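Local coordinates for botulinum neurotoxin type G (Clostridium botulinum, PDB 3MPP), which forms the receptor-binding part of a neurotoxin that attaches to the host cell surface, so that the protease light chain can be carried into the cytosol, at residues Leu5-Arg10 / Lys199-Phe204; Ser68-Val73 / Trp143-Ile148. The protein carries 4 engineered substitutions. One frame throughout, in Å; residues are numbered along the deposited sequence.

Contact 1. Residues Leu5-Arg10 / Lys199-Phe204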
ATOM      1  N   LEU A   5     -10.783 -16.625  14.628  1.00 59.66           N
ATOM      2  CA  LEU A   5     -11.532 -16.445  13.394  1.00 47.56           C
ATOM      3  C   LEU A   5     -10.603 -15.813  12.365  1.00 54.74           C
ATOM      4  O   LEU A   5      -9.838 -14.904  12.691  1.00 53.71           O
ATOM      5  CB  LEU A   5     -12.749 -15.549  13.640  1.00 46.68           C
ATOM      6  CG  LEU A   5     -13.485 -14.964  12.420  1.00 55.63           C
ATOM      7  CD1 LEU A   5     -14.210 -16.054  11.642  1.00 60.47           C
ATOM      8  CD2 LEU A   5     -14.463 -13.883  12.839  1.00 56.89           C
ATOM      9  N   SER A   6     -10.651 -16.308  11.134  1.00 51.37           N
ATOM     10  CA  SER A   6      -9.859 -15.724  10.052  1.00 51.56           C
ATOM     11  C   SER A   6     -10.638 -15.800   8.748  1.00 54.68           C
ATOM     12  O   SER A   6     -11.038 -16.882   8.314  1.00 61.26           O
ATOM     13  CB  SER A   6      -8.516 -16.439   9.908  1.00 56.36           C
ATOM     14  OG  SER A   6      -8.678 -17.744   9.385  1.00 66.52           O
ATOM     15  N   LEU A   7     -10.869 -14.649   8.129  1.00 49.62           N
ATOM     16  CA  LEU A   7     -11.624 -14.621   6.887  1.00 46.06           C
ATOM     17  C   LEU A   7     -10.687 -14.838   5.706  1.00 52.56           C
ATOM     18  O   LEU A   7      -9.659 -14.174   5.579  1.00 48.30           O
ATOM     19  CB  LEU A   7     -12.390 -13.304   6.728  1.00 44.14           C
ATOM     20  CG  LEU A   7     -13.487 -13.026   7.770  1.00 55.33           C
ATOM     21  CD1 LEU A   7     -14.327 -11.796   7.407  1.00 49.19           C
ATOM     22  CD2 LEU A   7     -14.374 -14.239   7.933  1.00 55.93           C
ATOM     23  N   SER A   8     -11.042 -15.787   4.852  1.00 51.66           N
ATOM     24  CA  SER A   8     -10.323 -15.983   3.605  1.00 48.62           C
ATOM     25  C   SER A   8     -11.332 -16.149   2.490  1.00 49.77           C
ATOM     26  O   SER A   8     -12.390 -16.747   2.680  1.00 53.01           O
ATOM     27  CB  SER A   8      -9.420 -17.210   3.674  1.00 55.16           C
ATOM     28  OG  SER A   8      -8.472 -17.083   4.715  1.00 65.57           O
ATOM     29  N   TYR A   9     -11.002 -15.599   1.332  1.00 39.66           N
ATOM     30  CA  TYR A   9     -11.806 -15.773   0.138  1.00 49.13           C
ATOM     31  C   TYR A   9     -11.144 -16.849  -0.715  1.00 63.24           C
ATOM     32  O   TYR A   9     -10.231 -16.565  -1.490  1.00 70.00           O
ATOM     33  CB  TYR A   9     -11.899 -14.454  -0.628  1.00 40.74           C
ATOM     34  CG  TYR A   9     -12.854 -14.498  -1.792  1.00 48.16           C
ATOM     35  CD1 TYR A   9     -12.385 -14.454  -3.100  1.00 48.12           C
ATOM     36  CD2 TYR A   9     -14.229 -14.588  -1.586  1.00 44.76           C
ATOM     37  CE1 TYR A   9     -13.256 -14.497  -4.170  1.00 50.85           C
ATOM     38  CE2 TYR A   9     -15.107 -14.628  -2.651  1.00 46.30           C
ATOM     39  CZ  TYR A   9     -14.616 -14.587  -3.938  1.00 53.02           C
ATOM     40  OH  TYR A   9     -15.486 -14.629  -5.001  1.00 59.38           O
ATOM     41  N   ARG A  10     -11.612 -18.084  -0.562  0.53 69.27           N
ATOM     42  CA  ARG A  10     -11.031 -19.232  -1.254  0.53 74.55           C
ATOM     43  C   ARG A  10     -11.972 -19.781  -2.322  0.53 72.69           C
ATOM     44  O   ARG A  10     -13.081 -20.211  -2.015  0.53 70.07           O
ATOM     45  CB  ARG A  10     -10.712 -20.346  -0.250  0.53 81.47           C
ATOM     46  CG  ARG A  10      -9.785 -19.936   0.885  0.53 82.23           C
ATOM     47  CD  ARG A  10      -8.322 -20.139   0.523  0.53 82.64           C
ATOM     48  NE  ARG A  10      -7.431 -19.800   1.632  0.53 77.80           N
ATOM     49  CZ  ARG A  10      -7.237 -20.571   2.698  0.53 71.64           C
ATOM     50  NH1 ARG A  10      -7.876 -21.728   2.808  0.53 67.49           N
ATOM     51  NH2 ARG A  10      -6.407 -20.182   3.657  0.53 68.70           N
ATOM     52  N   LYS A 199      -8.674  -6.745   4.052  1.00 25.81           N
ATOM     53  CA  LYS A 199      -8.084  -8.044   3.777  1.00 30.64           C
ATOM     54  C   LYS A 199      -7.474  -8.595   5.057  1.00 31.72           C
ATOM     55  O   LYS A 199      -7.242  -7.853   6.009  1.00 32.61           O
ATOM     56  CB  LYS A 199      -7.002  -7.944   2.685  1.00 29.24           C
ATOM     57  CG  LYS A 199      -5.712  -7.261   3.132  1.00 32.98           C
ATOM     58  CD  LYS A 199      -4.637  -7.346   2.037  1.00 34.40           C
ATOM     59  CE  LYS A 199      -3.449  -6.441   2.327  1.00 35.66           C
ATOM     60  NZ  LYS A 199      -2.288  -6.709   1.398  1.00 34.67           N
ATOM     61  N   ASP A 200      -7.233  -9.901   5.066  1.00 33.78           N
ATOM     62  CA  ASP A 200      -6.569 -10.573   6.178  1.00 39.93           C
ATOM     63  C   ASP A 200      -7.216 -10.282   7.521  1.00 40.62           C
ATOM     64  O   ASP A 200      -6.516  -9.956   8.475  1.00 40.64           O
ATOM     65  CB  ASP A 200      -5.091 -10.165   6.238  1.00 42.61           C
ATOM     66  CG  ASP A 200      -4.312 -10.603   5.016  1.00 49.62           C
ATOM     67  OD1 ASP A 200      -4.689 -11.618   4.394  1.00 53.07           O
ATOM     68  OD2 ASP A 200      -3.313  -9.933   4.682  1.00 60.48           O
ATOM     69  N   PHE A 201      -8.540 -10.391   7.612  1.00 36.07           N
ATOM     70  CA  PHE A 201      -9.175 -10.166   8.904  1.00 34.94           C
ATOM     71  C   PHE A 201      -9.010 -11.387   9.811  1.00 39.97           C
ATOM     72  O   PHE A 201      -9.320 -12.514   9.417  1.00 42.12           O
ATOM     73  CB  PHE A 201     -10.652  -9.787   8.782  1.00 36.45           C
ATOM     74  CG  PHE A 201     -11.296  -9.493  10.111  1.00 43.33           C
ATOM     75  CD1 PHE A 201     -11.343  -8.200  10.601  1.00 37.59           C
ATOM     76  CD2 PHE A 201     -11.819 -10.519  10.889  1.00 37.93           C
ATOM     77  CE1 PHE A 201     -11.915  -7.932  11.834  1.00 40.39           C
ATOM     78  CE2 PHE A 201     -12.391 -10.254  12.117  1.00 39.88           C
ATOM     79  CZ  PHE A 201     -12.441  -8.963  12.590  1.00 35.03           C
ATOM     80  N   ASN A 202      -8.516 -11.138  11.022  1.00 44.11           N
ATOM     81  CA  ASN A 202      -8.238 -12.181  12.002  1.00 48.23           C
ATOM     82  C   ASN A 202      -8.639 -11.752  13.398  1.00 51.69           C
ATOM     83  O   ASN A 202      -8.421 -10.605  13.783  1.00 53.56           O
ATOM     84  CB  ASN A 202      -6.742 -12.502  12.043  1.00 49.52           C
ATOM     85  CG  ASN A 202      -6.259 -13.208  10.805  1.00 54.77           C
ATOM     86  OD1 ASN A 202      -5.669 -12.590   9.914  1.00 51.85           O
ATOM     87  ND2 ASN A 202      -6.484 -14.515  10.744  1.00 51.83           N
ATOM     88  N   ILE A 203      -9.194 -12.693  14.159  1.00 52.32           N
ATOM     89  CA  ILE A 203      -9.460 -12.500  15.574  1.00 54.10           C
ATOM     90  C   ILE A 203      -8.572 -13.436  16.379  1.00 59.50           C
ATOM     91  O   ILE A 203      -8.438 -14.607  16.031  1.00 56.78           O
ATOM     92  CB  ILE A 203     -10.900 -12.893  15.920  1.00 59.46           C
ATOM     93  CG1 ILE A 203     -11.892 -12.155  15.023  1.00 61.06           C
ATOM     94  CG2 ILE A 203     -11.177 -12.624  17.391  1.00 60.39           C
ATOM     95  CD1 ILE A 203     -12.355 -10.850  15.598  1.00 59.73           C
ATOM     96  N   PHE A 204      -7.985 -12.932  17.462  1.00 68.12           N
ATOM     97  CA  PHE A 204      -7.214 -13.779  18.375  1.00 66.63           C
ATOM     98  C   PHE A 204      -7.790 -13.755  19.785  1.00 71.24           C
ATOM     99  O   PHE A 204      -8.264 -12.721  20.257  1.00 73.98           O
ATOM    100  CB  PHE A 204      -5.743 -13.365  18.395  1.00 67.38           C
ATOM    101  CG  PHE A 204      -5.048 -13.559  17.080  1.00 75.44           C
ATOM    102  CD1 PHE A 204      -4.483 -14.781  16.758  1.00 81.75           C
ATOM    103  CD2 PHE A 204      -4.966 -12.523  16.162  1.00 71.00           C
ATOM    104  CE1 PHE A 204      -3.845 -14.968  15.550  1.00 80.48           C
ATOM    105  CE2 PHE A 204      -4.333 -12.702  14.952  1.00 75.62           C
ATOM    106  CZ  PHE A 204      -3.769 -13.930  14.645  1.00 80.78           C
TER
HETATM  107  O   HOH W   1     -10.105 -11.336   5.247  1.00 37.67           O
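The carbonyl oxygen of Leu-5 is gripped from the facing strand by two neighbouring groups. The N-H of Ile-203 reaches Leu-5 O over 2.7 Å, nearly straight at 168° and with the nitrogen 15° from the carbonyl plane; the CA-H of Asn-202 adds a softer contact, its CA 3.2 Å from Leu-5 O. The return bond, Leu-5 N to Ile-203 O, is weak at 3.4 Å, so this hydrogen-bonded pair is held unevenly. After the non-hydrogen-bonded pair Ser-6/Asn-202, the N-H of Leu-7 meets Phe-201 O at 2.9 Å. Its partner bond is made through a water, which donates to Leu-7 O (2.9 Å) and accepts from Phe-201 N (3.0 Å). The water thus stands in for a direct bond where the strands part, next to Asp-200, whose backbone is in the left-handed conformation.

Strands 3-10 and 195-204 run antiparallel in one sheet of the lectin-like beta-sandwich that forms the N-terminal half of the receptor-binding domain. Leu-5, Leu-7, Phe-201 and Ile-203 face strand 181-187 of the other sheet, where Leu-5 and Ile-203 lie on Ile-182 and Phe-184 makes an edge-to-face pair with the Phe-201 ring. Leu-5 has its CG turned opposite the backbone N (chi1 166°), which carries CD2 to the rim of the Phe-201 ring, 4.2 Å from CE2 and near the ring plane. The Leu-5 side chain also crosses that of Ile-203 at a slant, CB to CG1 3.8 Å. Leu-7 approaches the same ring obliquely through CG, nearest to Phe-201 CD2. Ser-6 and Asn-202 point to the reverse face of the sheet; the backbone N of Ser-6 is hydrogen-bonded to the carboxylate of Asp-16.

Contact 2. Residues Ser68-Val73 / Trp143-Ile148; sequences SINFWV and WFSITI
Phe-71 and Phe-144 both hold CG between the backbone N and the carbonyl carbon (chi1 63° and 68°), which sets each ring beside its cross-strand partner, Ile-146 and Val-73. Ile-146 CG2 sits over the centre of the Phe-71 ring, 3.6 Å from the centroid and 13° off the normal, a close CH-pi contact. Val-73 CG1 lies over a face of the Phe-144 ring, 3.9 Å from its centroid and offset toward the rim. On the reverse face of the sheet, Ser-145 CB lies over the face of the Trp-72 indole, 3.6 Å from the centroid of its five-membered ring, a CH-pi contact, while Trp-72 NE1 is taken up by Gln-220. Trp-143 turns its ring edge to the backbone of the other strand, with CZ3 3.6 Å from Trp-72 O, and packs CE3 3.8 Å from Trp-72 CB; its NE1 bonds Asn-232.

Three hydrogen-bonded pairs, Ile-69/Ile-148, Phe-71/Ile-146 and Val-73/Phe-144, each close with two N-H to O bonds. Ile-69 N to Ile-148 O is 2.8 Å, and Phe-144 N to Val-73 O is 3.1 Å. Ile-69 and Ile-148 reach Trp-114, and Ile-146 reaches Ile-112, on strand 111-117 of the facing sheet. The apolar face thus packs against the second sheet, as in the concanavalin-like beta-sandwich to which the N-terminal receptor-binding subdomain belongs.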
ATOM      1  N   SER A  68      -7.358  -9.819  20.549  1.00 56.83           N
ATOM      2  CA  SER A  68      -6.707  -8.954  19.577  1.00 53.96           C
ATOM      3  C   SER A  68      -7.444  -9.013  18.257  1.00 55.29           C
ATOM      4  O   SER A  68      -7.964 -10.063  17.873  1.00 61.09           O
ATOM      5  CB  SER A  68      -5.256  -9.388  19.366  1.00 58.20           C
ATOM      6  OG  SER A  68      -4.562  -9.488  20.599  1.00 57.88           O
ATOM      7  N   ILE A  69      -7.486  -7.875  17.570  1.00 50.36           N
ATOM      8  CA  ILE A  69      -8.087  -7.777  16.252  1.00 50.97           C
ATOM      9  C   ILE A  69      -6.996  -7.353  15.281  1.00 49.64           C
ATOM     10  O   ILE A  69      -6.236  -6.426  15.573  1.00 45.52           O
ATOM     11  CB  ILE A  69      -9.178  -6.699  16.215  1.00 48.60           C
ATOM     12  CG1 ILE A  69     -10.282  -7.015  17.220  1.00 59.55           C
ATOM     13  CG2 ILE A  69      -9.757  -6.569  14.806  1.00 44.32           C
ATOM     14  CD1 ILE A  69     -10.933  -8.355  16.997  1.00 61.79           C
ATOM     15  N   ASN A  70      -6.921  -8.029  14.136  1.00 46.38           N
ATOM     16  CA  ASN A  70      -5.919  -7.717  13.113  1.00 45.70           C
ATOM     17  C   ASN A  70      -6.551  -7.771  11.733  1.00 46.79           C
ATOM     18  O   ASN A  70      -7.300  -8.699  11.411  1.00 44.08           O
ATOM     19  CB  ASN A  70      -4.728  -8.686  13.213  1.00 45.24           C
ATOM     20  CG  ASN A  70      -3.762  -8.589  12.020  1.00 49.99           C
ATOM     21  OD1 ASN A  70      -3.180  -7.530  11.734  1.00 45.84           O
ATOM     22  ND2 ASN A  70      -3.570  -9.712  11.341  1.00 43.62           N
ATOM     23  N   PHE A  71      -6.281  -6.747  10.934  1.00 40.82           N
ATOM     24  CA  PHE A  71      -6.712  -6.716   9.550  1.00 38.21           C
ATOM     25  C   PHE A  71      -5.979  -5.581   8.848  1.00 41.86           C
ATOM     26  O   PHE A  71      -5.389  -4.712   9.498  1.00 37.18           O
ATOM     27  CB  PHE A  71      -8.230  -6.529   9.434  1.00 38.65           C
ATOM     28  CG  PHE A  71      -8.725  -5.227   9.987  1.00 37.47           C
ATOM     29  CD1 PHE A  71      -8.887  -4.125   9.161  1.00 38.99           C
ATOM     30  CD2 PHE A  71      -9.034  -5.103  11.329  1.00 32.52           C
ATOM     31  CE1 PHE A  71      -9.337  -2.912   9.671  1.00 37.63           C
ATOM     32  CE2 PHE A  71      -9.486  -3.904  11.843  1.00 39.05           C
ATOM     33  CZ  PHE A  71      -9.634  -2.800  11.008  1.00 31.94           C
ATOM     34  N   TRP A  72      -6.004  -5.606   7.524  1.00 33.13           N
ATOM     35  CA  TRP A  72      -5.423  -4.524   6.740  1.00 30.98           C
ATOM     36  C   TRP A  72      -6.589  -3.787   6.124  1.00 33.86           C
ATOM     37  O   TRP A  72      -7.634  -4.390   5.862  1.00 27.81           O
ATOM     38  CB  TRP A  72      -4.528  -5.078   5.638  1.00 24.79           C
ATOM     39  CG  TRP A  72      -3.307  -5.807   6.112  1.00 31.47           C
ATOM     40  CD1 TRP A  72      -3.257  -6.884   6.963  1.00 33.41           C
ATOM     41  CD2 TRP A  72      -1.954  -5.541   5.720  1.00 29.37           C
ATOM     42  NE1 TRP A  72      -1.951  -7.290   7.133  1.00 33.37           N
ATOM     43  CE2 TRP A  72      -1.133  -6.480   6.379  1.00 34.76           C
ATOM     44  CE3 TRP A  72      -1.355  -4.587   4.886  1.00 34.89           C
ATOM     45  CZ2 TRP A  72       0.256  -6.496   6.226  1.00 40.66           C
ATOM     46  CZ3 TRP A  72       0.030  -4.614   4.727  1.00 31.34           C
ATOM     47  CH2 TRP A  72       0.816  -5.560   5.396  1.00 35.11           C
ATOM     48  N   VAL A  73      -6.418  -2.488   5.907  1.00 24.26           N
ATOM     49  CA  VAL A  73      -7.484  -1.658   5.367  1.00 22.00           C
ATOM     50  C   VAL A  73      -6.933  -0.746   4.264  1.00 30.70           C
ATOM     51  O   VAL A  73      -5.767  -0.352   4.310  1.00 24.48           O
ATOM     52  CB  VAL A  73      -8.149  -0.818   6.493  1.00 40.10           C
ATOM     53  CG1 VAL A  73      -7.151   0.166   7.095  1.00 39.93           C
ATOM     54  CG2 VAL A  73      -9.385  -0.094   5.985  1.00 35.92           C
ATOM     55  N   TRP A 143      -2.876   0.140   1.254  1.00 28.37           N
ATOM     56  CA  TRP A 143      -3.017  -0.937   2.221  1.00 27.68           C
ATOM     57  C   TRP A 143      -2.111  -0.688   3.415  1.00 24.93           C
ATOM     58  O   TRP A 143      -0.927  -0.416   3.258  1.00 25.84           O
ATOM     59  CB  TRP A 143      -2.638  -2.281   1.605  1.00 25.32           C
ATOM     60  CG  TRP A 143      -3.675  -2.851   0.717  1.00 31.11           C
ATOM     61  CD1 TRP A 143      -3.594  -3.010  -0.638  1.00 27.37           C
ATOM     62  CD2 TRP A 143      -4.958  -3.359   1.107  1.00 29.65           C
ATOM     63  NE1 TRP A 143      -4.750  -3.582  -1.116  1.00 33.91           N
ATOM     64  CE2 TRP A 143      -5.604  -3.804  -0.068  1.00 29.81           C
ATOM     65  CE3 TRP A 143      -5.624  -3.479   2.330  1.00 27.01           C
ATOM     66  CZ2 TRP A 143      -6.881  -4.365  -0.055  1.00 21.83           C
ATOM     67  CZ3 TRP A 143      -6.902  -4.025   2.342  1.00 24.91           C
ATOM     68  CH2 TRP A 143      -7.515  -4.464   1.160  1.00 26.86           C
ATOM     69  N   PHE A 144      -2.665  -0.772   4.611  1.00 25.53           N
ATOM     70  CA  PHE A 144      -1.828  -0.792   5.799  1.00 30.07           C
ATOM     71  C   PHE A 144      -2.430  -1.698   6.857  1.00 26.86           C
ATOM     72  O   PHE A 144      -3.635  -1.911   6.883  1.00 27.65           O
ATOM     73  CB  PHE A 144      -1.504   0.609   6.332  1.00 22.16           C
ATOM     74  CG  PHE A 144      -2.682   1.356   6.904  1.00 31.56           C
ATOM     75  CD1 PHE A 144      -3.046   1.193   8.230  1.00 26.08           C
ATOM     76  CD2 PHE A 144      -3.382   2.276   6.129  1.00 29.04           C
ATOM     77  CE1 PHE A 144      -4.110   1.906   8.770  1.00 33.39           C
ATOM     78  CE2 PHE A 144      -4.436   2.988   6.661  1.00 26.29           C
ATOM     79  CZ  PHE A 144      -4.803   2.801   7.990  1.00 35.98           C
ATOM     80  N   SER A 145      -1.560  -2.267   7.686  1.00 27.39           N
ATOM     81  CA  SER A 145      -1.962  -3.258   8.665  1.00 30.50           C
ATOM     82  C   SER A 145      -2.319  -2.581   9.972  1.00 38.17           C
ATOM     83  O   SER A 145      -1.640  -1.654  10.403  1.00 38.17           O
ATOM     84  CB  SER A 145      -0.821  -4.251   8.914  1.00 35.21           C
ATOM     85  OG  SER A 145      -1.123  -5.127  10.001  1.00 40.30           O
ATOM     86  N   ILE A 146      -3.384  -3.046  10.612  1.00 33.84           N
ATOM     87  CA  ILE A 146      -3.700  -2.549  11.937  1.00 33.37           C
ATOM     88  C   ILE A 146      -3.916  -3.726  12.870  1.00 37.20           C
ATOM     89  O   ILE A 146      -4.453  -4.754  12.470  1.00 39.16           O
ATOM     90  CB  ILE A 146      -4.924  -1.605  11.946  1.00 41.20           C
ATOM     91  CG1 ILE A 146      -5.206  -1.128  13.375  1.00 43.67           C
ATOM     92  CG2 ILE A 146      -6.133  -2.289  11.356  1.00 41.34           C
ATOM     93  CD1 ILE A 146      -6.116   0.080  13.456  1.00 44.70           C
ATOM     94  N   THR A 147      -3.457  -3.568  14.104  1.00 42.43           N
ATOM     95  CA  THR A 147      -3.637  -4.571  15.132  1.00 44.90           C
ATOM     96  C   THR A 147      -4.055  -3.866  16.407  1.00 47.97           C
ATOM     97  O   THR A 147      -3.381  -2.944  16.873  1.00 43.81           O
ATOM     98  CB  THR A 147      -2.341  -5.373  15.400  1.00 46.27           C
ATOM     99  OG1 THR A 147      -1.905  -6.003  14.189  1.00 45.07           O
ATOM    100  CG2 THR A 147      -2.588  -6.446  16.462  1.00 46.35           C
ATOM    101  N   ILE A 148      -5.185  -4.291  16.952  1.00 47.58           N
ATOM    102  CA  ILE A 148      -5.667  -3.758  18.209  1.00 48.40           C
ATOM    103  C   ILE A 148      -5.624  -4.866  19.247  1.00 50.42           C
ATOM    104  O   ILE A 148      -6.165  -5.949  19.022  1.00 47.85           O
ATOM    105  CB  ILE A 148      -7.127  -3.262  18.111  1.00 43.77           C
ATOM    106  CG1 ILE A 148      -7.279  -2.196  17.022  1.00 45.47           C
ATOM    107  CG2 ILE A 148      -7.584  -2.711  19.438  1.00 43.91           C
ATOM    108  CD1 ILE A 148      -7.744  -2.746  15.694  1.00 47.35           C
TER

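In the fold
Contacts 1 and 2 are adjacent parts of one sheet, their centres 11 Å apart, with strands in the order 3-10, 195-204, 67-74, 144-150. The two middle strands join them: Asn-202 N to Asn-70 O (2.8 Å) and Phe-204 N to Ser-68 O (2.9 Å) are probable hydrogen bonds. Inside the sandwich, the side chains of Ile-203 and Ile-69 continue the apolar layer from one contact to the other. Lys-199 makes cation-pi contacts with Trp-72 and Trp-143, and its methylene CG also packs 3.5 Å from Trp-143 CZ3. Both contacts lie in the N-terminal subdomain, whereas the inferred ganglioside-binding motif that includes Trp-402 belongs to the C-terminal one.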